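Local coordinates for TetR family transcriptional regulator (Streptomyces coelicolor, PDB 6SRN), which probably represses transcription by binding operator DNA as a TetR-family dimer, and binds a furan-carboxylic acid signalling hormone in its ligand-binding domain, at residues Gln33-Ala38 with Phe68-Lys73; Ala38-Ala43 with Ala56-Met61; Ser72-Ala77 with Ile136-Pro141; Asp157-Gly162 with Gly167-Ala172. One frame throughout, in Å; residues are numbered along the deposited sequence.

Interaction 1. Residues Gln33-Ala38 with Phe68-Lys73; sequences QILEAA and FHFPSK
Ile34 meets His69 and Phe70 with two different branches, and its first torsion sorts them: CG1 stands beside the backbone N (chi1 -60°), with CG2 on the other side, next to the carbonyl carbon. The CG1 branch is extended, which carries CD1 over one face of the His69 imidazole. There CD1 lies 3.8 Å from the ring centroid, 28° off the ring normal, a CH-pi contact displaced toward the rim, with His69 CD2 the nearest ring atom at 3.4 Å. On the opposite face Phe68 CD2 lies over the ring centre, so the histidine is packed from both sides.

The second branch serves Phe70. Ile34 CG2 touches Phe70 CE2 at 3.5 Å, the two side chains running antiparallel, alongside one another. Leu35 comes to the far end of the ring and crosses Phe70 at about a right angle, its CD2 lying 3.7 Å from Phe70 CZ. Phe70 is thus wedged against two successive residues of helix 31-49, while Leu76 and Ala79 of helix 73-86 also pack on it.

The backbone is tied as well: His69 O accepts a hydrogen bond from Arg31 NH1. Residues 68-70 form the end of the predicted helix-turn-helix, so the contact joins the end of helix 63-69, which as in other TetR proteins is probably the recognition helix, to helix 31-49. Between the two segments the contact is wholly apolar and CH-pi in character, so it probably depends on close fit and on the burial of Ile34 and Phe70.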
loop_
_atom_site.group_PDB
_atom_site.type_symbol
_atom_site.label_atom_id
_atom_site.label_comp_id
_atom_site.label_asym_id
_atom_site.label_seq_id
_atom_site.Cartn_x
_atom_site.Cartn_y
_atom_site.Cartn_z
ATOM N N GLN A 33 -10.356 25.320 9.361
ATOM C CA GLN A 33 -9.389 25.408 10.469
ATOM C C GLN A 33 -9.509 24.232 11.419
ATOM O O GLN A 33 -8.493 23.670 11.837
ATOM C CB GLN A 33 -9.567 26.725 11.235
ATOM C CG GLN A 33 -9.111 27.927 10.440
ATOM C CD GLN A 33 -9.333 29.254 11.142
ATOM O OE1 GLN A 33 -10.449 29.604 11.495
ATOM N NE2 GLN A 33 -8.262 30.023 11.296
ATOM N N ILE A 34 -10.739 23.861 11.720
ATOM C CA ILE A 34 -10.964 22.679 12.575
ATOM C C ILE A 34 -10.431 21.434 11.865
ATOM O O ILE A 34 -9.779 20.612 12.490
ATOM C CB ILE A 34 -12.457 22.522 12.947
ATOM C CG1 ILE A 34 -12.950 23.755 13.719
ATOM C CG2 ILE A 34 -12.693 21.247 13.746
ATOM C CD1 ILE A 34 -14.462 23.890 13.799
ATOM N N LEU A 35 -10.729 21.300 10.582
ATOM C CA LEU A 35 -10.275 20.159 9.810
ATOM C C LEU A 35 -8.751 20.100 9.749
ATOM O O LEU A 35 -8.200 19.018 9.813
ATOM C CB LEU A 35 -10.830 20.208 8.381
ATOM C CG LEU A 35 -12.202 19.623 8.045
ATOM C CD1 LEU A 35 -12.395 19.634 6.530
ATOM C CD2 LEU A 35 -12.336 18.191 8.544
ATOM N N GLU A 36 -8.068 21.244 9.654
ATOM C CA GLU A 36 -6.611 21.249 9.626
ATOM C C GLU A 36 -6.022 20.766 10.952
ATOM O O GLU A 36 -5.107 19.937 10.970
ATOM C CB GLU A 36 -6.116 22.641 9.270
ATOM C CG GLU A 36 -4.670 22.715 8.847
ATOM C CD GLU A 36 -4.372 22.053 7.474
ATOM O OE1 GLU A 36 -5.237 21.969 6.523
ATOM O OE2 GLU A 36 -3.202 21.659 7.289
ATOM N N ALA A 37 -6.576 21.264 12.056
ATOM C CA ALA A 37 -6.155 20.803 13.376
ATOM C C ALA A 37 -6.414 19.329 13.592
ATOM O O ALA A 37 -5.544 18.621 14.099
ATOM C CB ALA A 37 -6.833 21.621 14.471
ATOM N N ALA A 38 -7.590 18.874 13.175
ATOM C CA ALA A 38 -7.905 17.473 13.268
ATOM C C ALA A 38 -6.915 16.643 12.449
ATOM O O ALA A 38 -6.491 15.580 12.872
ATOM C CB ALA A 38 -9.310 17.218 12.793
ATOM N N PHE A 68 -20.663 21.099 16.995
ATOM C CA PHE A 68 -21.596 21.754 16.077
ATOM C C PHE A 68 -21.202 21.481 14.625
ATOM O O PHE A 68 -22.043 21.162 13.804
ATOM C CB PHE A 68 -21.671 23.239 16.300
ATOM C CG PHE A 68 -22.484 23.968 15.263
ATOM C CD1 PHE A 68 -23.865 23.789 15.191
ATOM C CD2 PHE A 68 -21.881 24.862 14.384
ATOM C CE1 PHE A 68 -24.627 24.494 14.268
ATOM C CE2 PHE A 68 -22.632 25.557 13.454
ATOM C CZ PHE A 68 -24.014 25.381 13.397
ATOM N N HIS A 69 -19.918 21.587 14.328
ATOM C CA HIS A 69 -19.430 21.311 12.971
ATOM C C HIS A 69 -19.327 19.825 12.657
ATOM O O HIS A 69 -19.670 19.397 11.532
ATOM C CB HIS A 69 -18.073 21.934 12.823
ATOM C CG HIS A 69 -18.055 23.426 12.950
ATOM N ND1 HIS A 69 -18.265 24.254 11.868
ATOM C CD2 HIS A 69 -17.807 24.245 14.006
ATOM C CE1 HIS A 69 -18.175 25.516 12.259
ATOM N NE2 HIS A 69 -17.878 25.542 13.543
ATOM N N PHE A 70 -18.860 19.042 13.642
ATOM C CA PHE A 70 -18.629 17.594 13.475
ATOM C C PHE A 70 -19.123 16.886 14.712
ATOM O O PHE A 70 -18.454 16.885 15.745
ATOM C CB PHE A 70 -17.112 17.288 13.299
ATOM C CG PHE A 70 -16.452 18.093 12.236
ATOM C CD1 PHE A 70 -16.561 17.707 10.912
ATOM C CD2 PHE A 70 -15.726 19.227 12.567
ATOM C CE1 PHE A 70 -15.951 18.441 9.920
ATOM C CE2 PHE A 70 -15.134 19.982 11.564
ATOM C CZ PHE A 70 -15.267 19.591 10.246
ATOM N N PRO A 71 -20.305 16.258 14.624
ATOM C CA PRO A 71 -20.937 15.755 15.852
ATOM C C PRO A 71 -20.251 14.595 16.566
ATOM O O PRO A 71 -20.625 14.278 17.687
ATOM C CB PRO A 71 -22.353 15.347 15.392
ATOM C CG PRO A 71 -22.318 15.300 13.928
ATOM C CD PRO A 71 -21.204 16.188 13.448
ATOM N N SER A 72 -19.280 13.950 15.955
ATOM C CA SER A 72 -18.534 12.900 16.591
ATOM C C SER A 72 -17.152 12.821 16.000
ATOM O O SER A 72 -16.874 13.333 14.922
ATOM C CB SER A 72 -19.232 11.570 16.354
ATOM O OG SER A 72 -19.262 11.344 14.926
ATOM N N LYS A 73 -16.292 12.101 16.694
ATOM C CA LYS A 73 -14.970 11.801 16.169
ATOM C C LYS A 73 -15.037 11.069 14.831
ATOM O O LYS A 73 -14.256 11.321 13.927
ATOM C CB LYS A 73 -14.225 10.997 17.203
ATOM C CG LYS A 73 -12.797 10.759 16.915
ATOM C CD LYS A 73 -12.304 9.883 18.058
ATOM C CE LYS A 73 -11.008 9.279 17.756
ATOM N NZ LYS A 73 -10.543 8.501 18.934
#

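Interaction 2. Residues Ala38-Ala43 with Ala56-Met61; sequences ASEIFA and AERVGM
The guanidinium of Arg58 has Ile41 over one face and Glu40 at its edge. Ile41 CG1 sits 3.6 Å above the plane, offset toward the rim, with NH2 of Arg58 its nearest atom at 3.8 Å. Glu40 OE1 approaches within the guanidinium plane, only 7° out of it, and accepts from Arg58 NH1 at 2.9 Å through its anti lone pair, the one turned away from the other oxygen. The N-H...O angle of 142° makes this a bent hydrogen bond within a salt bridge, and the carboxylate and guanidinium planes are twisted 31° apart.

Arg58 reaches this place by a folded route. Its CG is anti to the backbone N, and bends at chi2 and chi3 then bring the charged group beside Glu40 and Ile41 of helix 31-49. The aliphatic part takes part as well: Arg58 CB lies 4.0 Å from Ile41 CD1. Glu40, extended beyond CG, also brings its CB to 3.4 Å from Arg58 NH1. The hydrocarbon of Ile41 and the single in-plane bond together probably limit the rotation of the guanidinium at the surface.

At the end of helix 52-59, Ala56 O accepts from both Gly60 N and Met61 N, which approach from opposite faces of its carbonyl plane; Gly60, with positive phi, lets the chain leave the helix. Helix 52-59 is the first helix of the predicted helix-turn-helix, and Arg58 lies along helix 31-49, touching Ala37 and Arg45 too. On other sides of helix 31-49, Phe42 and Ser39 pack on helices 73-86 and 121-131.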
loop_
_atom_site.group_PDB
_atom_site.type_symbol
_atom_site.label_atom_id
_atom_site.label_comp_id
_atom_site.label_asym_id
_atom_site.label_seq_id
_atom_site.Cartn_x
_atom_site.Cartn_y
_atom_site.Cartn_z
ATOM N N ALA A 38 -7.590 18.874 13.175
ATOM C CA ALA A 38 -7.905 17.473 13.268
ATOM C C ALA A 38 -6.915 16.643 12.449
ATOM O O ALA A 38 -6.491 15.580 12.872
ATOM C CB ALA A 38 -9.310 17.218 12.793
ATOM N N SER A 39 -6.578 17.148 11.294
ATOM C CA SER A 39 -5.656 16.430 10.397
ATOM C C SER A 39 -4.306 16.289 11.036
ATOM O O SER A 39 -3.664 15.252 10.934
ATOM C CB SER A 39 -5.556 17.138 9.067
ATOM O OG SER A 39 -6.792 17.002 8.355
ATOM N N GLU A 40 -3.814 17.372 11.622
ATOM C CA GLU A 40 -2.527 17.330 12.281
ATOM C C GLU A 40 -2.533 16.240 13.337
ATOM O O GLU A 40 -1.574 15.474 13.431
ATOM C CB GLU A 40 -2.194 18.698 12.902
ATOM C CG GLU A 40 -1.892 19.774 11.853
ATOM C CD GLU A 40 -1.934 21.208 12.376
ATOM O OE1 GLU A 40 -2.060 21.394 13.597
ATOM O OE2 GLU A 40 -1.814 22.159 11.555
ATOM N N ILE A 41 -3.578 16.180 14.142
ATOM C CA ILE A 41 -3.640 15.197 15.235
ATOM C C ILE A 41 -3.819 13.752 14.734
ATOM O O ILE A 41 -3.181 12.822 15.224
ATOM C CB ILE A 41 -4.703 15.632 16.275
ATOM C CG1 ILE A 41 -4.183 16.888 16.959
ATOM C CG2 ILE A 41 -4.996 14.512 17.279
ATOM C CD1 ILE A 41 -5.186 17.630 17.753
ATOM N N PHE A 42 -4.689 13.579 13.761
ATOM C CA PHE A 42 -4.864 12.238 13.203
ATOM C C PHE A 42 -3.575 11.762 12.540
ATOM O O PHE A 42 -3.229 10.588 12.620
ATOM C CB PHE A 42 -5.972 12.181 12.162
ATOM C CG PHE A 42 -7.391 12.234 12.702
ATOM C CD1 PHE A 42 -7.821 11.438 13.744
ATOM C CD2 PHE A 42 -8.328 13.030 12.041
ATOM C CE1 PHE A 42 -9.157 11.480 14.147
ATOM C CE2 PHE A 42 -9.668 13.065 12.414
ATOM C CZ PHE A 42 -10.051 12.310 13.483
ATOM N N ALA A 43 -2.901 12.652 11.819
ATOM C CA ALA A 43 -1.649 12.243 11.139
ATOM C C ALA A 43 -0.566 11.795 12.120
ATOM O O ALA A 43 0.164 10.835 11.864
ATOM C CB ALA A 43 -1.153 13.364 10.245
ATOM N N ALA A 56 -10.232 20.282 19.763
ATOM C CA ALA A 56 -10.791 21.538 20.306
ATOM C C ALA A 56 -9.715 22.406 20.961
ATOM O O ALA A 56 -9.622 23.609 20.686
ATOM C CB ALA A 56 -11.918 21.216 21.257
ATOM N N GLU A 57 -8.857 21.785 21.761
ATOM C CA GLU A 57 -7.765 22.536 22.420
ATOM C C GLU A 57 -6.811 23.141 21.383
ATOM O O GLU A 57 -6.388 24.298 21.521
ATOM C CB GLU A 57 -6.982 21.624 23.343
ATOM C CG GLU A 57 -5.922 22.334 24.177
ATOM C CD GLU A 57 -4.771 21.417 24.555
ATOM O OE1 GLU A 57 -4.927 20.174 24.437
ATOM O OE2 GLU A 57 -3.705 21.945 24.955
ATOM N N ARG A 58 -6.451 22.341 20.379
ATOM C CA ARG A 58 -5.485 22.735 19.344
ATOM C C ARG A 58 -6.034 23.928 18.589
ATOM O O ARG A 58 -5.341 24.925 18.364
ATOM C CB ARG A 58 -5.227 21.571 18.367
ATOM C CG ARG A 58 -4.410 21.932 17.112
ATOM C CD ARG A 58 -2.946 22.130 17.388
ATOM N NE ARG A 58 -2.329 20.965 18.030
ATOM C CZ ARG A 58 -1.738 19.945 17.408
ATOM N NH1 ARG A 58 -1.681 19.865 16.080
ATOM N NH2 ARG A 58 -1.220 18.968 18.138
ATOM N N VAL A 59 -7.318 23.853 18.253
ATOM C CA VAL A 59 -7.890 24.843 17.370
ATOM C C VAL A 59 -8.407 26.078 18.092
ATOM O O VAL A 59 -8.562 27.117 17.440
ATOM C CB VAL A 59 -8.950 24.238 16.450
ATOM C CG1 VAL A 59 -10.271 24.066 17.181
ATOM C CG2 VAL A 59 -9.093 25.063 15.178
ATOM N N GLY A 60 -8.643 25.996 19.410
ATOM C CA GLY A 60 -8.977 27.147 20.219
ATOM C C GLY A 60 -10.375 27.175 20.816
ATOM O O GLY A 60 -10.769 28.129 21.502
ATOM N N MET A 61 -11.129 26.108 20.640
ATOM C CA MET A 61 -12.553 26.221 20.932
ATOM C C MET A 61 -13.005 25.124 21.899
ATOM O O MET A 61 -12.230 24.244 22.252
ATOM C CB MET A 61 -13.313 26.345 19.603
ATOM C CG MET A 61 -13.243 25.159 18.690
ATOM S SD MET A 61 -13.593 25.565 16.965
ATOM C CE MET A 61 -15.363 25.905 17.126
#

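Interaction 3. Residues Ser72-Ala77 with Ile136-Pro141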
loop_
_atom_site.group_PDB
_atom_site.type_symbol
_atom_site.label_atom_id
_atom_site.label_comp_id
_atom_site.label_asym_id
_atom_site.label_seq_id
_atom_site.Cartn_x
_atom_site.Cartn_y
_atom_site.Cartn_z
ATOM N N SER A 72 -19.280 13.950 15.955
ATOM C CA SER A 72 -18.534 12.900 16.591
ATOM C C SER A 72 -17.152 12.821 16.000
ATOM O O SER A 72 -16.874 13.333 14.922
ATOM C CB SER A 72 -19.232 11.570 16.354
ATOM O OG SER A 72 -19.262 11.344 14.926
ATOM N N LYS A 73 -16.292 12.101 16.694
ATOM C CA LYS A 73 -14.970 11.801 16.169
ATOM C C LYS A 73 -15.037 11.069 14.831
ATOM O O LYS A 73 -14.256 11.321 13.927
ATOM C CB LYS A 73 -14.225 10.997 17.203
ATOM C CG LYS A 73 -12.797 10.759 16.915
ATOM C CD LYS A 73 -12.304 9.883 18.058
ATOM C CE LYS A 73 -11.008 9.279 17.756
ATOM N NZ LYS A 73 -10.543 8.501 18.934
ATOM N N GLU A 74 -16.045 10.211 14.673
ATOM C CA GLU A 74 -16.236 9.504 13.432
ATOM C C GLU A 74 -16.498 10.430 12.253
ATOM O O GLU A 74 -15.886 10.315 11.203
ATOM C CB GLU A 74 -17.424 8.540 13.570
ATOM C CG GLU A 74 -17.213 7.376 14.509
ATOM C CD GLU A 74 -17.526 7.586 16.025
ATOM O OE1 GLU A 74 -17.519 8.712 16.551
ATOM O OE2 GLU A 74 -17.731 6.566 16.725
ATOM N N SER A 75 -17.426 11.377 12.441
ATOM C CA SER A 75 -17.780 12.326 11.385
ATOM C C SER A 75 -16.591 13.238 11.094
ATOM O O SER A 75 -16.400 13.676 9.979
ATOM C CB SER A 75 -19.050 13.101 11.783
ATOM O OG SER A 75 -18.781 13.953 12.845
ATOM N N LEU A 76 -15.759 13.516 12.076
ATOM C CA LEU A 76 -14.559 14.316 11.849
ATOM C C LEU A 76 -13.555 13.561 10.977
ATOM O O LEU A 76 -13.056 14.092 9.998
ATOM C CB LEU A 76 -13.980 14.700 13.231
ATOM C CG LEU A 76 -12.752 15.596 13.261
ATOM C CD1 LEU A 76 -12.950 16.953 12.604
ATOM C CD2 LEU A 76 -12.299 15.773 14.714
ATOM N N ALA A 77 -13.358 12.279 11.294
ATOM C CA ALA A 77 -12.519 11.430 10.478
ATOM C C ALA A 77 -13.037 11.307 9.021
ATOM O O ALA A 77 -12.283 11.380 8.067
ATOM C CB ALA A 77 -12.317 10.074 11.136
ATOM N N ILE A 136 -11.065 1.011 12.329
ATOM C CA ILE A 136 -11.766 2.245 12.663
ATOM C C ILE A 136 -13.232 1.928 12.435
ATOM O O ILE A 136 -13.645 1.595 11.307
ATOM C CB ILE A 136 -11.334 3.445 11.761
ATOM C CG1 ILE A 136 -9.861 3.801 12.025
ATOM C CG2 ILE A 136 -12.271 4.656 11.965
ATOM C CD1 ILE A 136 -9.319 4.915 11.148
ATOM N N ASP A 137 -14.020 2.000 13.498
ATOM C CA ASP A 137 -15.449 1.846 13.376
ATOM C C ASP A 137 -15.992 3.206 12.935
ATOM O O ASP A 137 -16.486 3.998 13.738
ATOM C CB ASP A 137 -16.051 1.382 14.716
ATOM C CG ASP A 137 -17.530 1.101 14.630
ATOM O OD1 ASP A 137 -17.986 0.532 13.613
ATOM O OD2 ASP A 137 -18.241 1.443 15.592
ATOM N N ALA A 138 -15.860 3.473 11.648
ATOM C CA ALA A 138 -16.511 4.651 11.010
ATOM C C ALA A 138 -16.748 4.330 9.527
ATOM O O ALA A 138 -15.949 3.631 8.950
ATOM C CB ALA A 138 -15.639 5.896 11.154
ATOM N N GLU A 139 -17.815 4.836 8.902
ATOM C CA GLU A 139 -18.026 4.536 7.489
ATOM C C GLU A 139 -17.151 5.511 6.635
ATOM O O GLU A 139 -17.644 6.519 6.208
ATOM C CB GLU A 139 -19.494 4.541 7.046
ATOM C CG GLU A 139 -19.890 3.163 6.428
ATOM C CD GLU A 139 -21.098 3.150 5.497
ATOM O OE1 GLU A 139 -21.870 4.105 5.515
ATOM O OE2 GLU A 139 -21.212 2.159 4.719
ATOM N N LEU A 140 -15.858 5.231 6.421
ATOM C CA LEU A 140 -15.036 6.109 5.605
ATOM C C LEU A 140 -15.280 5.806 4.142
ATOM O O LEU A 140 -15.701 4.683 3.801
ATOM C CB LEU A 140 -13.541 5.913 5.935
ATOM C CG LEU A 140 -13.046 6.074 7.353
ATOM C CD1 LEU A 140 -11.552 5.772 7.380
ATOM C CD2 LEU A 140 -13.287 7.453 7.958
ATOM N N PRO A 141 -15.060 6.777 3.257
ATOM C CA PRO A 141 -15.174 6.545 1.795
ATOM C C PRO A 141 -14.289 5.352 1.358
ATOM O O PRO A 141 -13.199 5.123 1.886
ATOM C CB PRO A 141 -14.746 7.860 1.178
ATOM C CG PRO A 141 -14.733 8.895 2.266
ATOM C CD PRO A 141 -14.556 8.132 3.558
HETATM O O HOH W 1 -15.280 5.458 16.203
#
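Glu74 and Ala138 meet side by side where the DNA-binding domain of this TetR-type fold joins the ligand-binding domain: helix 73-86 starts here, and residues 136-141 belong to the loop between helices 121-131 and 145-161. The Ala138 methyl points at the helix and lies 4.0 Å from both CB and CG of Glu74. With CG beside the backbone N and the chain bent at chi2 (87°), Glu74 runs alongside the loop, its CG 3.5 Å from Asp137 O. Further along, Leu140 sends CD2 to the helix, 4.2 Å from Ala77 CB, and its side chain also rests on Ile78 and Gln130. Its side chain is about 9 Å from the bound furan-carboxylic acid. Asp137 and Glu139 each centre an inverse gamma turn.

The helix start has its own cap: Ser72 OG accepts from Ser75 N, while Ser75 OG donates to Ser72 O, which also accepts from Leu76 N. Across the segments the polar link is a bridging water, which donates to Asp137 O at 3.1 Å and, more weakly, to Glu74 OE2 at 2.7 Å.

Interaction 4. Residues Asp157-Gly162 with Gly167-Ala172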
loop_
_atom_site.group_PDB
_atom_site.type_symbol
_atom_site.label_atom_id
_atom_site.label_comp_id
_atom_site.label_asym_id
_atom_site.label_seq_id
_atom_site.Cartn_x
_atom_site.Cartn_y
_atom_site.Cartn_z
ATOM N N ASP A 157 -8.781 10.064 -23.075
ATOM C CA ASP A 157 -8.406 11.047 -24.081
ATOM C C ASP A 157 -7.052 10.719 -24.704
ATOM O O ASP A 157 -6.826 10.920 -25.903
ATOM C CB ASP A 157 -8.364 12.452 -23.479
ATOM C CG ASP A 157 -9.768 13.010 -23.172
ATOM O OD1 ASP A 157 -10.803 12.443 -23.600
ATOM O OD2 ASP A 157 -9.805 14.014 -22.460
ATOM N N ALA A 158 -6.111 10.272 -23.856
ATOM C CA ALA A 158 -4.785 9.920 -24.336
ATOM C C ALA A 158 -4.885 8.793 -25.349
ATOM O O ALA A 158 -4.232 8.828 -26.389
ATOM C CB ALA A 158 -3.883 9.477 -23.169
ATOM N N ARG A 159 -5.722 7.798 -25.044
ATOM C CA ARG A 159 -5.934 6.689 -25.991
ATOM C C ARG A 159 -6.479 7.206 -27.327
ATOM O O ARG A 159 -5.941 6.892 -28.373
ATOM C CB ARG A 159 -6.860 5.615 -25.437
ATOM C CG ARG A 159 -7.176 4.564 -26.524
ATOM C CD ARG A 159 -7.784 3.255 -26.092
ATOM N NE ARG A 159 -9.079 3.398 -25.457
ATOM C CZ ARG A 159 -9.823 2.377 -25.017
ATOM N NH1 ARG A 159 -9.406 1.107 -25.151
ATOM N NH2 ARG A 159 -10.989 2.625 -24.437
ATOM N N GLU A 160 -7.563 7.964 -27.277
ATOM C CA GLU A 160 -8.219 8.494 -28.494
ATOM C C GLU A 160 -7.287 9.387 -29.304
ATOM O O GLU A 160 -7.391 9.483 -30.548
ATOM C CB GLU A 160 -9.406 9.350 -28.091
ATOM C CG GLU A 160 -10.745 8.677 -27.869
ATOM C CD GLU A 160 -11.879 9.620 -28.380
ATOM O OE1 GLU A 160 -12.002 10.757 -27.875
ATOM O OE2 GLU A 160 -12.631 9.274 -29.314
ATOM N N ALA A 161 -6.420 10.091 -28.593
ATOM C CA ALA A 161 -5.461 10.998 -29.180
ATOM C C ALA A 161 -4.285 10.280 -29.848
ATOM O O ALA A 161 -3.541 10.877 -30.578
ATOM C CB ALA A 161 -4.931 11.940 -28.117
ATOM N N GLY A 162 -4.072 9.007 -29.554
ATOM C CA GLY A 162 -2.874 8.323 -30.034
ATOM C C GLY A 162 -1.635 8.526 -29.170
ATOM O O GLY A 162 -0.502 8.236 -29.580
ATOM N N GLY A 167 -2.889 -0.944 -27.407
ATOM C CA GLY A 167 -3.311 -2.070 -26.614
ATOM C C GLY A 167 -3.477 -1.756 -25.142
ATOM O O GLY A 167 -4.070 -2.553 -24.417
ATOM N N VAL A 168 -2.936 -0.616 -24.683
ATOM C CA VAL A 168 -3.103 -0.235 -23.287
ATOM C C VAL A 168 -4.539 0.209 -23.028
ATOM O O VAL A 168 -5.066 1.073 -23.722
ATOM C CB VAL A 168 -2.079 0.852 -22.896
ATOM C CG1 VAL A 168 -2.315 1.334 -21.470
ATOM C CG2 VAL A 168 -0.666 0.291 -23.048
ATOM N N ASP A 169 -5.199 -0.427 -22.081
ATOM C CA ASP A 169 -6.561 -0.069 -21.717
ATOM C C ASP A 169 -6.526 1.069 -20.717
ATOM O O ASP A 169 -5.882 0.940 -19.646
ATOM C CB ASP A 169 -7.280 -1.238 -21.084
ATOM C CG ASP A 169 -8.684 -0.873 -20.712
ATOM O OD1 ASP A 169 -9.497 -0.610 -21.636
ATOM O OD2 ASP A 169 -8.980 -0.815 -19.529
ATOM N N PRO A 170 -7.208 2.190 -20.998
ATOM C CA PRO A 170 -7.228 3.314 -20.044
ATOM C C PRO A 170 -7.679 2.964 -18.617
ATOM O O PRO A 170 -7.080 3.503 -17.653
ATOM C CB PRO A 170 -8.187 4.321 -20.673
ATOM C CG PRO A 170 -8.146 3.991 -22.087
ATOM C CD PRO A 170 -7.882 2.544 -22.259
ATOM N N ALA A 171 -8.708 2.112 -18.460
ATOM C CA ALA A 171 -9.211 1.777 -17.126
ATOM C C ALA A 171 -8.137 0.983 -16.388
ATOM O O ALA A 171 -7.876 1.197 -15.197
ATOM C CB ALA A 171 -10.480 0.967 -17.239
ATOM N N ALA A 172 -7.463 0.098 -17.107
ATOM C CA ALA A 172 -6.397 -0.678 -16.511
ATOM C C ALA A 172 -5.213 0.179 -16.126
ATOM O O ALA A 172 -4.638 -0.019 -15.069
ATOM C CB ALA A 172 -5.974 -1.763 -17.443
HETATM O O HOH W 2 -6.859 -0.115 -25.657
#
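Helix 145-161 ends and helix 170-192 begins within this contact, with CA atoms of Arg159 and Pro170 7.0 Å apart. The first helix closes in a Schellman motif at Gly162, where phi turns positive. At the start of the second, Asp169 is the N-cap and Pro170 follows it as the first helical residue; Asp169 OD2 accepts from Ala172 N at 3.0 Å, with the donor 27° out of the carboxylate plane.

Arg159 bridges the gap with CG anti to its own N (chi1 174°) and one bend at chi3, which brings one face of its guanidinium over the CD-CG edge of the proline, the two planes nearly perpendicular. Pro170 CD sits over the centre of that face, 3.4 Å from Arg159 CZ. At the guanidinium edge, in its plane, a water accepts from Arg159 NH1 at 2.9 Å and donates to Val168 O, while NH2 is held by Gln156 OE1. Asp169 OD1 lies 3.9 Å from Arg159 NH1 and well out of the guanidinium plane.

The attraction between Arg159 and Asp169 is therefore a long salt bridge of charge alone, and the proline edge against its face, the water and Gln156 probably do more to orient the arginine across the connection between helices 145-161 and 170-192.

In the fold
From the N terminus, helix 31-49 enters the first two contacts. Interaction 1 joins it to the end of helix 63-69 and so closes a loop that encloses interaction 2, where the same helix meets helix 52-59; the two share Ala38 and together join the three helices of the predicted DNA-binding domain. Interaction 3 starts on Ser72 and Lys73, where interaction 1 ends, and closes a much longer loop, tying the start of helix 73-86 to the loop before helix 145-161 and so linking the two domains. Interaction 4 follows in series, a short turn between helices 145-161 and 170-192, its centre about 36 Å from that of interaction 3 and on the opposite side of the chain's centre.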